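Local coordinates for Ice-binding protein (Flavobacteriaceae bacterium, PDB 5UYT) that probably binds ice and restrains its growth, acting as an antifreeze protein built from right-handed beta-solenoids, at residues Thr211-Pro216 with Asn333-Ile338; Leu305-His310 with Val324-Gln329; Asn281-Leu286 with Phe364-Gly369; Leu289-Glu294 with Val337-Gly342. One frame throughout, in Å; residues are numbered along the deposited sequence.

Contact 1. Residues Thr211-Pro216 with Asn333-Ile338; sequences TGPVAP and NAVFVI
P213 lies across V335 and V337, bridging the two valines that flank F336 in the sequence and are raised on the side away from its ring. A single atom of the proline, CG, makes both contacts: it comes to 3.6 Å from V337 CG2 and 4.0 Å from V335 CG1. V335 holds CG1 anti to its backbone N (chi1 168°), which spreads the two methyls between different partners: CG1 goes to the proline ring, while CG2 meets A215 CB at 4.0 Å. Between these two apolar contacts the carbonyl oxygen of P213 rests against the branch point of the same valine, 3.3 Å from V335 CB. F364 and L286 extend the apolar patch, packing on A215 and V337 respectively.

Toward the polar edge, G212 brings its CA to 3.4 Å from V335 O. This CH contact matters because V335 O is buried here without a conventional hydrogen-bond partner. One step further out, V335 N donates to T211 O over 3.0 Å, a fairly straight bond whose donor is tilted 32° from the carbonyl plane. T211 closes the edge with its OG1 donating to the carbonyl of the next residue, G212 O, 2.9 Å away, in the carbonyl plane and on a lone pair. The arrangement is that of an irregular linker, running between strands 198-200 and 224-228, laid over the outer surface of a parallel beta-solenoid.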
loop_
_atom_site.group_PDB
_atom_site.type_symbol
_atom_site.label_atom_id
_atom_site.label_comp_id
_atom_site.label_asym_id
_atom_site.label_seq_id
_atom_site.Cartn_x
_atom_site.Cartn_y
_atom_site.Cartn_z
ATOM N N THR A 211 -0.388 -7.873 -9.811
ATOM C CA THR A 211 -1.584 -7.713 -10.630
ATOM C C THR A 211 -2.814 -7.453 -9.796
ATOM O O THR A 211 -3.779 -6.865 -10.288
ATOM C CB THR A 211 -1.869 -8.969 -11.487
ATOM O OG1 THR A 211 -2.041 -10.114 -10.631
ATOM C CG2 THR A 211 -0.733 -9.238 -12.421
ATOM N N GLY A 212 -2.788 -7.903 -8.539
ATOM C CA GLY A 212 -4.014 -7.962 -7.755
ATOM C C GLY A 212 -4.890 -9.118 -8.265
ATOM O O GLY A 212 -4.493 -9.869 -9.183
ATOM N N PRO A 213 -6.075 -9.281 -7.666
ATOM C CA PRO A 213 -6.999 -10.354 -8.080
ATOM C C PRO A 213 -7.693 -10.034 -9.402
ATOM O O PRO A 213 -7.580 -8.915 -9.915
ATOM C CB PRO A 213 -8.021 -10.367 -6.939
ATOM C CG PRO A 213 -8.094 -8.925 -6.507
ATOM C CD PRO A 213 -6.653 -8.451 -6.592
ATOM N N VAL A 214 -8.382 -11.033 -9.975
ATOM C CA VAL A 214 -9.274 -10.775 -11.118
ATOM C C VAL A 214 -10.458 -9.943 -10.650
ATOM O O VAL A 214 -11.086 -10.278 -9.644
ATOM C CB VAL A 214 -9.764 -12.102 -11.742
ATOM C CG1 VAL A 214 -10.801 -11.852 -12.834
ATOM C CG2 VAL A 214 -8.586 -12.868 -12.296
ATOM N N ALA A 215 -10.706 -8.832 -11.351
ATOM C CA ALA A 215 -11.807 -7.893 -11.068
ATOM C C ALA A 215 -13.158 -8.598 -11.184
ATOM O O ALA A 215 -13.291 -9.522 -12.007
ATOM C CB ALA A 215 -11.766 -6.703 -12.028
ATOM N N PRO A 216 -14.160 -8.181 -10.380
ATOM C CA PRO A 216 -15.479 -8.765 -10.556
ATOM C C PRO A 216 -16.100 -8.323 -11.873
ATOM O O PRO A 216 -15.826 -7.210 -12.354
ATOM C CB PRO A 216 -16.284 -8.144 -9.416
ATOM C CG PRO A 216 -15.633 -6.784 -9.204
ATOM C CD PRO A 216 -14.170 -7.148 -9.319
ATOM N N ASN A 333 -3.235 -1.947 -15.379
ATOM C CA ASN A 333 -4.279 -2.990 -15.224
ATOM C C ASN A 333 -4.388 -3.594 -13.832
ATOM O O ASN A 333 -5.233 -4.479 -13.601
ATOM C CB ASN A 333 -4.127 -4.075 -16.287
ATOM C CG ASN A 333 -4.119 -3.504 -17.695
ATOM O OD1 ASN A 333 -3.189 -3.734 -18.445
ATOM N ND2 ASN A 333 -5.126 -2.722 -18.030
ATOM N N ALA A 334 -3.589 -3.085 -12.890
ATOM C CA ALA A 334 -3.611 -3.601 -11.519
ATOM C C ALA A 334 -4.992 -3.397 -10.874
ATOM O O ALA A 334 -5.607 -2.346 -11.022
ATOM C CB ALA A 334 -2.555 -2.895 -10.675
ATOM N N VAL A 335 -5.433 -4.386 -10.094
ATOM C CA VAL A 335 -6.737 -4.353 -9.418
ATOM C C VAL A 335 -6.476 -4.323 -7.892
ATOM O O VAL A 335 -5.542 -4.987 -7.382
ATOM C CB VAL A 335 -7.540 -5.635 -9.741
ATOM C CG1 VAL A 335 -8.772 -5.788 -8.828
ATOM C CG2 VAL A 335 -7.950 -5.651 -11.208
ATOM N N PHE A 336 -7.315 -3.577 -7.186
ATOM C CA PHE A 336 -7.250 -3.485 -5.738
ATOM C C PHE A 336 -8.610 -3.878 -5.211
ATOM O O PHE A 336 -9.640 -3.306 -5.634
ATOM C CB PHE A 336 -6.993 -2.039 -5.322
ATOM C CG PHE A 336 -5.737 -1.452 -5.900
ATOM C CD1 PHE A 336 -4.585 -1.371 -5.113
ATOM C CD2 PHE A 336 -5.711 -0.961 -7.216
ATOM C CE1 PHE A 336 -3.418 -0.801 -5.641
ATOM C CE2 PHE A 336 -4.541 -0.394 -7.737
ATOM C CZ PHE A 336 -3.408 -0.317 -6.957
ATOM N N VAL A 337 -8.651 -4.828 -4.283
ATOM C CA VAL A 337 -9.920 -5.144 -3.647
ATOM C C VAL A 337 -9.773 -4.931 -2.146
ATOM O O VAL A 337 -8.835 -5.433 -1.536
ATOM C CB VAL A 337 -10.386 -6.583 -3.959
ATOM C CG1 VAL A 337 -11.583 -6.965 -3.069
ATOM C CG2 VAL A 337 -10.773 -6.722 -5.451
ATOM N N ILE A 338 -10.697 -4.175 -1.554
ATOM C CA ILE A 338 -10.639 -3.875 -0.096
ATOM C C ILE A 338 -11.915 -4.428 0.530
ATOM O O ILE A 338 -13.007 -3.919 0.273
ATOM C CB ILE A 338 -10.491 -2.347 0.149
ATOM C CG1 ILE A 338 -9.146 -1.905 -0.479
ATOM C CG2 ILE A 338 -10.472 -2.039 1.663
ATOM C CD1 ILE A 338 -8.929 -0.411 -0.543
#

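Contact 2. Residues Leu305-His310 with Val324-Gln329; sequences LVLTPH and VTLDAQ
L305-L307 and V324-D327 are neighbouring parallel strands on one side of the right-handed beta-solenoid, where successive coils stack in register. Their short axes diverge by 25°, and V306 pairs with T325 and L307 with L326. Three backbone bonds zip the coils together: T325 N to L305 O (2.9 Å), L307 N to T325 O (2.8 Å) and D327 N to L307 O (2.8 Å). Strand 351-355 continues the stack beyond V324-D327.

L307 and L326 turn their side chains into the buried interior, side by side and pointing the same way. With CG anti to its carbonyl carbon (chi1 -52°) and the chain extended beyond it, L326 brings CD2 to 3.8 Å from L307 CB. V306 and T325 lie on the other surface of the strands, where V306 CG1 reaches obliquely to D327 CB. At the start of the strands a water donates to L305 O at 2.9 Å and also bonds T325 OG1.

Beyond the strands, P309 CD rests on D327 O at 3.3 Å, and the methyl of T308 meets the amide end of Q329, while the T308 hydroxyl bonds D47 in another part of the chain. At the end of the second strand, D327 makes an Asx turn: its OD1, which N356 ND2 also reaches, accepts from Q329 N at 2.9 Å, the donor lying 39° out of the carboxylate plane.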
loop_
_atom_site.group_PDB
_atom_site.type_symbol
_atom_site.label_atom_id
_atom_site.label_comp_id
_atom_site.label_asym_id
_atom_site.label_seq_id
_atom_site.Cartn_x
_atom_site.Cartn_y
_atom_site.Cartn_z
ATOM N N LEU A 305 -1.667 5.950 4.585
ATOM C CA LEU A 305 -1.380 4.567 4.261
ATOM C C LEU A 305 -1.281 4.467 2.742
ATOM O O LEU A 305 -2.062 5.114 2.013
ATOM C CB LEU A 305 -2.554 3.675 4.719
ATOM C CG LEU A 305 -2.546 2.149 4.570
ATOM C CD1 LEU A 305 -1.384 1.496 5.328
ATOM C CD2 LEU A 305 -3.902 1.609 5.070
ATOM N N VAL A 306 -0.332 3.664 2.271
ATOM C CA VAL A 306 -0.223 3.357 0.849
ATOM C C VAL A 306 -0.405 1.849 0.698
ATOM O O VAL A 306 0.242 1.056 1.426
ATOM C CB VAL A 306 1.166 3.775 0.292
ATOM C CG1 VAL A 306 1.282 3.481 -1.206
ATOM C CG2 VAL A 306 1.422 5.254 0.555
ATOM N N LEU A 307 -1.250 1.464 -0.265
ATOM C CA LEU A 307 -1.518 0.070 -0.589
ATOM C C LEU A 307 -1.050 -0.247 -2.022
ATOM O O LEU A 307 -0.803 0.666 -2.828
ATOM C CB LEU A 307 -3.018 -0.234 -0.415
ATOM C CG LEU A 307 -3.588 0.020 1.005
ATOM C CD1 LEU A 307 -5.092 -0.341 1.047
ATOM C CD2 LEU A 307 -2.808 -0.744 2.088
ATOM N N THR A 308 -0.896 -1.550 -2.298
ATOM C CA THR A 308 -0.424 -2.073 -3.586
ATOM C C THR A 308 -1.432 -3.127 -4.089
ATOM O O THR A 308 -2.382 -3.483 -3.357
ATOM C CB THR A 308 1.001 -2.661 -3.441
ATOM O OG1 THR A 308 1.063 -3.521 -2.292
ATOM C CG2 THR A 308 2.031 -1.533 -3.318
ATOM N N PRO A 309 -1.273 -3.608 -5.347
ATOM C CA PRO A 309 -2.335 -4.445 -5.897
ATOM C C PRO A 309 -2.446 -5.806 -5.179
ATOM O O PRO A 309 -1.529 -6.643 -5.268
ATOM C CB PRO A 309 -1.916 -4.642 -7.372
ATOM C CG PRO A 309 -1.096 -3.430 -7.660
ATOM C CD PRO A 309 -0.305 -3.223 -6.391
ATOM N N HIS A 310 -3.559 -5.975 -4.450
ATOM C CA HIS A 310 -3.813 -7.133 -3.578
ATOM C C HIS A 310 -5.311 -7.142 -3.252
ATOM O O HIS A 310 -6.005 -6.147 -3.467
ATOM C CB HIS A 310 -3.096 -6.991 -2.218
ATOM C CG HIS A 310 -1.604 -7.167 -2.268
ATOM N ND1 HIS A 310 -0.738 -6.100 -2.158
ATOM C CD2 HIS A 310 -0.830 -8.272 -2.385
ATOM C CE1 HIS A 310 0.511 -6.538 -2.202
ATOM N NE2 HIS A 310 0.486 -7.853 -2.356
ATOM N N VAL A 324 -5.912 7.597 1.949
ATOM C CA VAL A 324 -5.306 6.314 1.572
ATOM C C VAL A 324 -4.926 6.408 0.089
ATOM O O VAL A 324 -5.696 6.934 -0.710
ATOM C CB VAL A 324 -6.249 5.112 1.879
ATOM C CG1 VAL A 324 -7.556 5.188 1.081
ATOM C CG2 VAL A 324 -5.531 3.774 1.665
ATOM N N THR A 325 -3.745 5.876 -0.261
ATOM C CA THR A 325 -3.266 5.886 -1.634
ATOM C C THR A 325 -3.132 4.471 -2.157
ATOM O O THR A 325 -2.701 3.548 -1.408
ATOM C CB THR A 325 -1.905 6.591 -1.702
ATOM O OG1 THR A 325 -2.041 7.953 -1.270
ATOM C CG2 THR A 325 -1.319 6.535 -3.138
ATOM N N LEU A 326 -3.556 4.291 -3.412
ATOM C CA LEU A 326 -3.457 3.006 -4.108
ATOM C C LEU A 326 -2.397 3.123 -5.195
ATOM O O LEU A 326 -2.511 3.937 -6.096
ATOM C CB LEU A 326 -4.842 2.597 -4.663
ATOM C CG LEU A 326 -5.925 2.646 -3.556
ATOM C CD1 LEU A 326 -7.269 2.348 -4.229
ATOM C CD2 LEU A 326 -5.639 1.621 -2.428
ATOM N N ASP A 327 -1.355 2.284 -5.092
ATOM C CA ASP A 327 -0.145 2.424 -5.894
ATOM C C ASP A 327 -0.079 1.193 -6.784
ATOM O O ASP A 327 0.168 0.073 -6.298
ATOM C CB ASP A 327 1.059 2.463 -4.921
ATOM C CG ASP A 327 2.413 2.476 -5.609
ATOM O OD1 ASP A 327 2.490 2.456 -6.854
ATOM O OD2 ASP A 327 3.441 2.485 -4.849
ATOM N N ALA A 328 -0.281 1.386 -8.087
ATOM C CA ALA A 328 -0.236 0.280 -9.046
ATOM C C ALA A 328 1.167 -0.119 -9.486
ATOM O O ALA A 328 1.315 -1.066 -10.239
ATOM C CB ALA A 328 -1.118 0.588 -10.269
ATOM N N GLN A 329 2.187 0.616 -9.013
ATOM C CA GLN A 329 3.588 0.314 -9.338
ATOM C C GLN A 329 3.858 0.200 -10.850
ATOM O O GLN A 329 4.709 -0.603 -11.307
ATOM C CB GLN A 329 4.075 -0.927 -8.561
ATOM C CG GLN A 329 3.782 -0.845 -7.056
ATOM C CD GLN A 329 4.406 -1.980 -6.211
ATOM O OE1 GLN A 329 4.985 -1.720 -5.154
ATOM N NE2 GLN A 329 4.247 -3.215 -6.636
HETATM O O HOH W 1 -1.316 7.840 1.299
#

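Contact 3. Residues Asn281-Leu286 with Phe364-Gly369; sequences NAYTYL and FWKVDG
Y283 and K366 form the aromatic part of this contact, a CH-pi interaction between a helix tyrosine and the aliphatic stem of a strand lysine. K366 CG stands 4.1 Å from the centroid of the Y283 ring, off-centre and 30° from the ring normal, while the next carbon, K366 CD, approaches Y283 CE1 obliquely at 3.4 Å. The lysine can press these methylenes on the ring because its chain folds at chi2 (-81°) and again at chi3, which also brings its ammonium group round to I340 O, where it is hydrogen-bonded. The carbonyl oxygen of V367 meets the same tyrosine at its edge, near the ring plane.

Apolar packing continues one helical turn on. L286 crosses F364 at about a right angle and sets both of its methyls against the stem of the phenylalanine, with CD1 and CD2 each 4.1 Å from F364 CB. Its own CB touches K366 CG at 3.9 Å, so the leucine fills the space between the two outward-facing strand residues.

At the polar end, Y283 OH reaches past the lysine to D368, lying 3.3 Å from D368 CB. D368 is the centre of an inverse gamma turn, where the chain leaves the strand and heads into G369. I384 of the following coil also packs on Y283.

Helix and strand run perpendicular, their segment axes 90° and 8.9 Å apart. A single helix laid lengthwise along the solenoid, across its strands, is a hallmark of this ice-binding protein family.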
loop_
_atom_site.group_PDB
_atom_site.type_symbol
_atom_site.label_atom_id
_atom_site.label_comp_id
_atom_site.label_asym_id
_atom_site.label_seq_id
_atom_site.Cartn_x
_atom_site.Cartn_y
_atom_site.Cartn_z
ATOM N N ASN A 281 -24.344 -10.699 -7.464
ATOM C CA ASN A 281 -23.297 -11.589 -7.993
ATOM C C ASN A 281 -21.896 -11.009 -7.722
ATOM O O ASN A 281 -20.991 -11.747 -7.289
ATOM C CB ASN A 281 -23.449 -11.853 -9.485
ATOM C CG ASN A 281 -24.704 -12.646 -9.843
ATOM O OD1 ASN A 281 -25.208 -13.456 -9.066
ATOM N ND2 ASN A 281 -25.195 -12.424 -11.067
ATOM N N ALA A 282 -21.732 -9.707 -7.959
ATOM C CA ALA A 282 -20.450 -9.035 -7.738
ATOM C C ALA A 282 -20.063 -9.061 -6.245
ATOM O O ALA A 282 -18.894 -9.307 -5.903
ATOM C CB ALA A 282 -20.489 -7.599 -8.264
ATOM N N TYR A 283 -21.027 -8.793 -5.363
ATOM C CA TYR A 283 -20.726 -8.803 -3.933
ATOM C C TYR A 283 -20.220 -10.186 -3.487
ATOM O O TYR A 283 -19.186 -10.299 -2.819
ATOM C CB TYR A 283 -21.947 -8.367 -3.100
ATOM C CG TYR A 283 -21.659 -8.276 -1.618
ATOM C CD1 TYR A 283 -21.200 -7.075 -1.044
ATOM C CD2 TYR A 283 -21.858 -9.363 -0.798
ATOM C CE1 TYR A 283 -20.934 -6.998 0.328
ATOM C CE2 TYR A 283 -21.590 -9.314 0.568
ATOM C CZ TYR A 283 -21.130 -8.131 1.122
ATOM O OH TYR A 283 -20.904 -8.123 2.481
ATOM N N THR A 284 -20.955 -11.235 -3.855
ATOM C CA THR A 284 -20.556 -12.604 -3.544
ATOM C C THR A 284 -19.171 -12.943 -4.105
ATOM O O THR A 284 -18.378 -13.584 -3.429
ATOM C CB THR A 284 -21.578 -13.609 -4.089
ATOM O OG1 THR A 284 -22.856 -13.251 -3.556
ATOM C CG2 THR A 284 -21.223 -15.050 -3.709
ATOM N N TYR A 285 -18.894 -12.509 -5.330
ATOM C CA TYR A 285 -17.571 -12.740 -5.923
ATOM C C TYR A 285 -16.473 -12.079 -5.077
ATOM O O TYR A 285 -15.448 -12.722 -4.780
ATOM C CB TYR A 285 -17.509 -12.238 -7.378
ATOM C CG TYR A 285 -16.103 -12.325 -7.962
ATOM C CD1 TYR A 285 -15.642 -13.505 -8.545
ATOM C CD2 TYR A 285 -15.235 -11.238 -7.911
ATOM C CE1 TYR A 285 -14.355 -13.598 -9.075
ATOM C CE2 TYR A 285 -13.937 -11.326 -8.425
ATOM C CZ TYR A 285 -13.513 -12.493 -9.029
ATOM O OH TYR A 285 -12.219 -12.591 -9.553
ATOM N N LEU A 286 -16.677 -10.814 -4.701
ATOM C CA LEU A 286 -15.679 -10.053 -3.928
ATOM C C LEU A 286 -15.488 -10.663 -2.533
ATOM O O LEU A 286 -14.347 -10.867 -2.060
ATOM C CB LEU A 286 -16.098 -8.589 -3.800
ATOM C CG LEU A 286 -16.010 -7.719 -5.057
ATOM C CD1 LEU A 286 -16.548 -6.320 -4.776
ATOM C CD2 LEU A 286 -14.568 -7.666 -5.592
ATOM N N PHE A 364 -12.082 -1.780 -5.990
ATOM C CA PHE A 364 -13.358 -2.283 -5.473
ATOM C C PHE A 364 -13.355 -2.361 -3.965
ATOM O O PHE A 364 -12.363 -2.797 -3.359
ATOM C CB PHE A 364 -13.631 -3.684 -6.026
ATOM C CG PHE A 364 -13.633 -3.714 -7.521
ATOM C CD1 PHE A 364 -14.802 -3.410 -8.226
ATOM C CD2 PHE A 364 -12.438 -3.913 -8.224
ATOM C CE1 PHE A 364 -14.801 -3.369 -9.621
ATOM C CE2 PHE A 364 -12.436 -3.876 -9.629
ATOM C CZ PHE A 364 -13.604 -3.588 -10.311
ATOM N N TRP A 365 -14.481 -1.986 -3.368
ATOM C CA TRP A 365 -14.601 -2.013 -1.919
ATOM C C TRP A 365 -15.814 -2.878 -1.616
ATOM O O TRP A 365 -16.928 -2.572 -2.082
ATOM C CB TRP A 365 -14.902 -0.607 -1.388
ATOM C CG TRP A 365 -13.879 0.452 -1.749
ATOM C CD1 TRP A 365 -13.740 1.091 -2.961
ATOM C CD2 TRP A 365 -12.899 1.011 -0.878
ATOM N NE1 TRP A 365 -12.710 2.005 -2.886
ATOM C CE2 TRP A 365 -12.178 1.973 -1.619
ATOM C CE3 TRP A 365 -12.531 0.763 0.461
ATOM C CZ2 TRP A 365 -11.115 2.707 -1.066
ATOM C CZ3 TRP A 365 -11.486 1.512 1.021
ATOM C CH2 TRP A 365 -10.800 2.490 0.256
ATOM N N LYS A 366 -15.612 -3.955 -0.855
ATOM C CA LYS A 366 -16.719 -4.809 -0.445
ATOM C C LYS A 366 -17.020 -4.469 1.010
ATOM O O LYS A 366 -16.182 -4.780 1.868
ATOM C CB LYS A 366 -16.261 -6.268 -0.569
ATOM C CG LYS A 366 -17.340 -7.353 -0.370
ATOM C CD LYS A 366 -17.643 -7.658 1.098
ATOM C CE LYS A 366 -16.423 -8.008 1.950
ATOM N NZ LYS A 366 -16.788 -8.069 3.402
ATOM N N VAL A 367 -18.169 -3.845 1.300
ATOM C CA VAL A 367 -18.432 -3.383 2.673
ATOM C C VAL A 367 -19.633 -4.137 3.280
ATOM O O VAL A 367 -20.774 -4.025 2.820
ATOM C CB VAL A 367 -18.706 -1.849 2.700
ATOM C CG1 VAL A 367 -18.934 -1.416 4.151
ATOM C CG2 VAL A 367 -17.528 -1.102 2.036
ATOM N N ASP A 368 -19.361 -4.949 4.298
ATOM C CA ASP A 368 -20.430 -5.719 4.917
ATOM C C ASP A 368 -21.047 -4.895 6.046
ATOM O O ASP A 368 -20.846 -5.168 7.238
ATOM C CB ASP A 368 -19.926 -7.071 5.440
ATOM C CG ASP A 368 -21.039 -7.941 5.961
ATOM O OD1 ASP A 368 -22.214 -7.735 5.586
ATOM O OD2 ASP A 368 -20.751 -8.875 6.757
ATOM N N GLY A 369 -21.780 -3.861 5.636
ATOM C CA GLY A 369 -22.429 -2.956 6.560
ATOM C C GLY A 369 -22.765 -1.627 5.906
ATOM O O GLY A 369 -22.729 -1.485 4.678
#

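Contact 4. Residues Leu289-Glu294 with Val337-Gly342; sequences LPTDIE and VIKING
K339 stretches its ammonium group across to the turn that follows helix 270-288, where two oxygens receive it. NZ donates to the backbone carbonyl of L289, with L289 O 2.8 Å away and the nitrogen nearly in line with the C=O bond (174°). The same NZ donates to T291 OG1 at 3.0 Å, so the hydroxyl and the carbonyl two residues before it grip one nitrogen and hold the turn around it. The lysine is extended through chi2 and bends only at chi3 (-74°), which swings its tip to the pair of oxygens. T291 keeps OG1 anti to its carbonyl carbon (chi1 -67°), a setting that directs the hydroxyl at the lysine; K339 CE lies 3.3 Å from T291 OG1. Two oxygen acceptors at this distance suit a charged ammonium group.

Moving outward, the stem of the lysine runs between neighbouring parts of the fold: K339 packs on T311 of one adjacent strand and on K366 of the other. Further along, L289 crosses V337 at about a right angle. Its CD1 does the touching, lying against both methyls of the valine, 3.9 Å from V337 CG2 and 4.1 Å from V337 CG1.

Past the turn, the backbone of D292 bonds T311 and I293 enters the stack of coils. The arrangement marks the place where the chain leaves the flanking helix and rejoins the parallel beta-solenoid.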
loop_
_atom_site.group_PDB
_atom_site.type_symbol
_atom_site.label_atom_id
_atom_site.label_comp_id
_atom_site.label_asym_id
_atom_site.label_seq_id
_atom_site.Cartn_x
_atom_site.Cartn_y
_atom_site.Cartn_z
ATOM N N LEU A 289 -13.153 -13.813 -2.643
ATOM C CA LEU A 289 -11.723 -13.680 -2.986
ATOM C C LEU A 289 -10.878 -13.923 -1.745
ATOM O O LEU A 289 -11.140 -13.342 -0.701
ATOM C CB LEU A 289 -11.374 -12.259 -3.514
ATOM C CG LEU A 289 -11.815 -11.963 -4.952
ATOM C CD1 LEU A 289 -11.711 -10.465 -5.280
ATOM C CD2 LEU A 289 -11.046 -12.840 -5.965
ATOM N N PRO A 290 -9.836 -14.754 -1.870
ATOM C CA PRO A 290 -8.884 -14.994 -0.756
ATOM C C PRO A 290 -8.153 -13.732 -0.326
ATOM O O PRO A 290 -7.756 -12.923 -1.178
ATOM C CB PRO A 290 -7.890 -16.020 -1.337
ATOM C CG PRO A 290 -8.518 -16.507 -2.600
ATOM C CD PRO A 290 -9.452 -15.459 -3.100
ATOM N N THR A 291 -7.994 -13.549 0.986
ATOM C CA THR A 291 -7.286 -12.375 1.519
ATOM C C THR A 291 -5.782 -12.555 1.303
ATOM O O THR A 291 -5.245 -13.622 1.622
ATOM C CB THR A 291 -7.538 -12.264 3.034
ATOM O OG1 THR A 291 -8.918 -11.961 3.228
ATOM C CG2 THR A 291 -6.687 -11.158 3.682
ATOM N N ASP A 292 -5.125 -11.548 0.731
ATOM C CA ASP A 292 -3.650 -11.549 0.648
ATOM C C ASP A 292 -3.039 -10.963 1.918
ATOM O O ASP A 292 -2.071 -11.492 2.465
ATOM C CB ASP A 292 -3.201 -10.670 -0.527
ATOM C CG ASP A 292 -3.592 -11.245 -1.848
ATOM O OD1 ASP A 292 -3.478 -12.479 -2.013
ATOM O OD2 ASP A 292 -4.013 -10.485 -2.731
ATOM N N ILE A 293 -3.585 -9.836 2.360
ATOM C CA ILE A 293 -2.971 -9.052 3.457
ATOM C C ILE A 293 -4.095 -8.546 4.323
ATOM O O ILE A 293 -5.047 -7.937 3.808
ATOM C CB ILE A 293 -2.150 -7.836 2.947
ATOM C CG1 ILE A 293 -0.871 -8.293 2.199
ATOM C CG2 ILE A 293 -1.809 -6.855 4.100
ATOM C CD1 ILE A 293 -0.217 -7.161 1.406
ATOM N N GLU A 294 -4.003 -8.802 5.629
ATOM C CA GLU A 294 -4.987 -8.209 6.548
ATOM C C GLU A 294 -4.416 -6.937 7.163
ATOM O O GLU A 294 -3.297 -6.948 7.719
ATOM C CB GLU A 294 -5.431 -9.169 7.665
ATOM C CG GLU A 294 -6.453 -8.518 8.623
ATOM C CD GLU A 294 -6.915 -9.428 9.758
ATOM O OE1 GLU A 294 -6.513 -10.622 9.793
ATOM O OE2 GLU A 294 -7.665 -8.944 10.638
ATOM N N VAL A 337 -8.651 -4.828 -4.283
ATOM C CA VAL A 337 -9.920 -5.144 -3.647
ATOM C C VAL A 337 -9.773 -4.931 -2.146
ATOM O O VAL A 337 -8.835 -5.433 -1.536
ATOM C CB VAL A 337 -10.386 -6.583 -3.959
ATOM C CG1 VAL A 337 -11.583 -6.965 -3.069
ATOM C CG2 VAL A 337 -10.773 -6.722 -5.451
ATOM N N ILE A 338 -10.697 -4.175 -1.554
ATOM C CA ILE A 338 -10.639 -3.875 -0.096
ATOM C C ILE A 338 -11.915 -4.428 0.530
ATOM O O ILE A 338 -13.007 -3.919 0.273
ATOM C CB ILE A 338 -10.491 -2.347 0.149
ATOM C CG1 ILE A 338 -9.146 -1.905 -0.479
ATOM C CG2 ILE A 338 -10.472 -2.039 1.663
ATOM C CD1 ILE A 338 -8.929 -0.411 -0.543
ATOM N N LYS A 339 -11.789 -5.526 1.271
ATOM C CA LYS A 339 -12.940 -6.169 1.906
ATOM C C LYS A 339 -13.028 -5.602 3.325
ATOM O O LYS A 339 -12.036 -5.631 4.074
ATOM C CB LYS A 339 -12.720 -7.697 2.005
ATOM C CG LYS A 339 -12.514 -8.406 0.677
ATOM C CD LYS A 339 -12.602 -9.929 0.841
ATOM C CE LYS A 339 -11.356 -10.447 1.526
ATOM N NZ LYS A 339 -11.440 -11.929 1.679
ATOM N N ILE A 340 -14.210 -5.142 3.722
ATOM C CA ILE A 340 -14.389 -4.551 5.070
ATOM C C ILE A 340 -15.479 -5.352 5.784
ATOM O O ILE A 340 -16.607 -5.461 5.259
ATOM C CB ILE A 340 -14.762 -3.033 4.953
ATOM C CG1 ILE A 340 -13.594 -2.236 4.358
ATOM C CG2 ILE A 340 -15.198 -2.491 6.321
ATOM C CD1 ILE A 340 -13.945 -0.764 4.055
ATOM N N ASN A 341 -15.145 -5.955 6.937
ATOM C CA ASN A 341 -16.106 -6.746 7.690
ATOM C C ASN A 341 -16.751 -5.855 8.764
ATOM O O ASN A 341 -16.454 -5.961 9.982
ATOM C CB ASN A 341 -15.409 -7.994 8.263
ATOM C CG ASN A 341 -16.363 -8.919 8.986
ATOM O OD1 ASN A 341 -17.581 -8.854 8.787
ATOM N ND2 ASN A 341 -15.816 -9.797 9.829
ATOM N N GLY A 342 -17.627 -4.974 8.291
ATOM C CA GLY A 342 -18.370 -4.046 9.147
ATOM C C GLY A 342 -18.676 -2.790 8.341
ATOM O O GLY A 342 -18.474 -2.768 7.131
#

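From the N terminus, the first segment met is 211-216, whose partner comes 117 residues later on strand 336-340, so contact 1 closes a long loop that takes in helix 270-288 and the first coils after the linker. Helix 270-288 then opens contact 3, and the turn after it opens contact 4. Contact 2 joins two successive coils and is the innermost: it nests within contacts 1, 4 and 3. Contact 4 nests in contact 3, while contacts 1 and 3 cross, since 211-216 precedes the helix and 364-369 follows 333-338. Contacts 1 and 4 share V337 and I338. Contacts 1, 3 and 4 together tie the linker, the helix and its exit turn to strands 336-340 and 363-367, which are direct neighbours.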